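Local coordinates for protein 2-polyprenyl-6-methoxyphenol hydroxylase-like FAD-dependent oxidoreductase (PDB 6UI5) that binds flavin-adenine dinucleotide and is probably an FAD-dependent oxidoreductase with a Rossmann-type flavin-binding domain, at residues R147-V152 with A313-W318. Sequence-based numbering, arbitrary orientation.
Unlike the reference sequence in segment 313-318: Glu314 (reference Asp).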
loop_
_atom_site.group_PDB
_atom_site.type_symbol
_atom_site.label_atom_id
_atom_site.label_comp_id
_atom_site.label_asym_id
_atom_site.label_seq_id
_atom_site.Cartn_x
_atom_site.Cartn_y
_atom_site.Cartn_z
ATOM N N ARG A 147 -37.575 31.167 -5.515
ATOM C CA ARG A 147 -38.017 30.259 -4.466
ATOM C C ARG A 147 -38.007 28.840 -5.034
ATOM O O ARG A 147 -38.680 28.570 -6.036
ATOM C CB ARG A 147 -39.413 30.687 -3.997
ATOM C CG ARG A 147 -40.053 29.930 -2.828
ATOM C CD ARG A 147 -39.054 29.386 -1.806
ATOM N NE ARG A 147 -39.708 28.915 -0.580
ATOM C CZ ARG A 147 -40.498 27.841 -0.491
ATOM N NH1 ARG A 147 -40.766 27.096 -1.562
ATOM N NH2 ARG A 147 -41.030 27.511 0.683
ATOM N N CYS A 148 -37.232 27.942 -4.419
ATOM C CA CYS A 148 -37.048 26.592 -4.950
ATOM C C CYS A 148 -37.130 25.547 -3.837
ATOM O O CYS A 148 -37.208 25.862 -2.646
ATOM C CB CYS A 148 -35.713 26.468 -5.688
ATOM S SG CYS A 148 -34.314 26.336 -4.593
ATOM N N ARG A 149 -37.082 24.280 -4.247
ATOM C CA ARG A 149 -37.329 23.127 -3.388
ATOM C C ARG A 149 -36.052 22.517 -2.836
ATOM O O ARG A 149 -35.946 22.247 -1.633
ATOM C CB ARG A 149 -38.103 22.072 -4.180
ATOM C CG ARG A 149 -38.620 20.934 -3.362
ATOM C CD ARG A 149 -39.917 20.464 -3.956
ATOM N NE ARG A 149 -40.441 19.314 -3.243
ATOM C CZ ARG A 149 -41.596 18.746 -3.547
ATOM N NH1 ARG A 149 -42.325 19.244 -4.542
ATOM N NH2 ARG A 149 -42.021 17.692 -2.865
ATOM N N TYR A 150 -35.086 22.259 -3.701
ATOM C CA TYR A 150 -33.760 21.845 -3.281
ATOM C C TYR A 150 -32.756 22.663 -4.074
ATOM O O TYR A 150 -33.024 23.068 -5.209
ATOM C CB TYR A 150 -33.521 20.337 -3.499
ATOM C CG TYR A 150 -34.365 19.451 -2.619
ATOM C CD1 TYR A 150 -34.017 19.244 -1.295
ATOM C CD2 TYR A 150 -35.501 18.804 -3.110
ATOM C CE1 TYR A 150 -34.771 18.452 -0.477
ATOM C CE2 TYR A 150 -36.278 17.981 -2.283
ATOM C CZ TYR A 150 -35.901 17.819 -0.964
ATOM O OH TYR A 150 -36.628 17.037 -0.097
ATOM N N LEU A 151 -31.596 22.896 -3.469
ATOM C CA LEU A 151 -30.495 23.590 -4.118
ATOM C C LEU A 151 -29.305 22.646 -4.172
ATOM O O LEU A 151 -28.805 22.217 -3.130
ATOM C CB LEU A 151 -30.141 24.883 -3.372
ATOM C CG LEU A 151 -28.783 25.480 -3.727
ATOM C CD1 LEU A 151 -28.748 25.888 -5.193
ATOM C CD2 LEU A 151 -28.446 26.635 -2.810
ATOM N N VAL A 152 -28.850 22.320 -5.378
ATOM C CA VAL A 152 -27.675 21.473 -5.559
ATOM C C VAL A 152 -26.577 22.318 -6.178
ATOM O O VAL A 152 -26.732 22.844 -7.288
ATOM C CB VAL A 152 -27.960 20.240 -6.433
ATOM C CG1 VAL A 152 -26.757 19.336 -6.413
ATOM C CG2 VAL A 152 -29.204 19.504 -5.946
ATOM N N ALA A 313 -37.619 10.950 -5.986
ATOM C CA ALA A 313 -38.481 10.193 -5.085
ATOM C C ALA A 313 -39.057 11.083 -3.992
ATOM O O ALA A 313 -40.247 10.987 -3.668
ATOM C CB ALA A 313 -37.711 9.025 -4.463
ATOM N N GLU A 314 -38.231 11.941 -3.398
ATOM C CA GLU A 314 -38.750 12.823 -2.361
ATOM C C GLU A 314 -39.796 13.768 -2.923
ATOM O O GLU A 314 -40.857 13.965 -2.318
ATOM C CB GLU A 314 -37.625 13.612 -1.711
ATOM C CG GLU A 314 -38.145 14.601 -0.698
ATOM C CD GLU A 314 -38.529 13.952 0.608
ATOM O OE1 GLU A 314 -39.407 14.517 1.306
ATOM O OE2 GLU A 314 -37.949 12.885 0.928
ATOM N N VAL A 315 -39.525 14.352 -4.088
ATOM C CA VAL A 315 -40.535 15.176 -4.744
ATOM C C VAL A 315 -41.823 14.378 -4.911
ATOM O O VAL A 315 -42.921 14.825 -4.540
ATOM C CB VAL A 315 -40.009 15.697 -6.094
ATOM C CG1 VAL A 315 -41.068 16.502 -6.781
ATOM C CG2 VAL A 315 -38.726 16.512 -5.896
ATOM N N HIS A 316 -41.704 13.165 -5.442
ATOM C CA HIS A 316 -42.928 12.422 -5.698
ATOM C C HIS A 316 -43.555 11.876 -4.422
ATOM O O HIS A 316 -44.663 11.346 -4.481
ATOM C CB HIS A 316 -42.659 11.305 -6.711
ATOM C CG HIS A 316 -42.208 11.810 -8.050
ATOM N ND1 HIS A 316 -42.844 12.839 -8.712
ATOM C CD2 HIS A 316 -41.171 11.441 -8.840
ATOM C CE1 HIS A 316 -42.226 13.075 -9.855
ATOM N NE2 HIS A 316 -41.206 12.243 -9.957
ATOM N N GLY A 317 -42.899 12.019 -3.272
ATOM C CA GLY A 317 -43.519 11.697 -2.007
ATOM C C GLY A 317 -43.420 10.249 -1.575
ATOM O O GLY A 317 -43.960 9.891 -0.517
ATOM N N TRP A 318 -42.744 9.401 -2.340
ATOM C CA TRP A 318 -42.631 8.007 -1.960
ATOM C C TRP A 318 -41.266 7.645 -1.406
ATOM O O TRP A 318 -41.077 6.504 -0.977
ATOM C CB TRP A 318 -42.973 7.100 -3.147
ATOM C CG TRP A 318 -42.122 7.180 -4.379
ATOM C CD1 TRP A 318 -42.471 7.743 -5.582
ATOM C CD2 TRP A 318 -40.815 6.619 -4.567
ATOM N NE1 TRP A 318 -41.450 7.591 -6.493
ATOM C CE2 TRP A 318 -40.423 6.903 -5.895
ATOM C CE3 TRP A 318 -39.929 5.933 -3.740
ATOM C CZ2 TRP A 318 -39.194 6.499 -6.413
ATOM C CZ3 TRP A 318 -38.690 5.553 -4.253
ATOM C CH2 TRP A 318 -38.340 5.833 -5.578
#
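Arg149 and Val315 bury the most surface in this contact. Arg149 reaches out from the short loop between strands 143-148 and 150-153, with CG trans to the backbone N (chi1 -170°), and lays its guanidinium across Val315. One face of that group receives Val315 CG1, displaced toward the rim; Val315 CA also lies over a face, 3.5 Å from Arg149 NH2. Arg149 NH2 comes to 3.4 Å from Val315 O in the last helical turn, where the partial negative charge of the helix end would be expected to suit a cation. Beside this pair the Tyr150 ring is buried, with Ile311 of the same helix and Leu324 packing on its side chain and Arg278 making a cation-pi contact with it.

Toward Glu314, at the margin, the packing is looser. Its first torsion (chi1 176°) carries CG to the edge of the Tyr150 ring, near the ring plane, and the two side chains cross at about a right angle. The modelled 2.9 Å between Tyr150 OH and Glu314 CG is implausibly short, and its exact value is doubtful. A bend at chi2 (77°) then turns the carboxylate away, leaving Glu314 OE1 4.0 Å from Tyr150 OH. Glu314 gives Arg149 no direct ion pair, since Arg149 NH2 and Glu314 OE1 stand 5.9 Å apart.

Just beyond, helix 295-316 ends in a Schellman motif, with Gly317 at positive phi and its N bonded to Ala313 O, weakly, and to Glu314 O. The arrangement thus sets the C-terminal end of this long helix against strand 150-153, which runs between strands 5-8 and 279-281 in the five-stranded parallel sheet of the Rossmann-type FAD-binding domain.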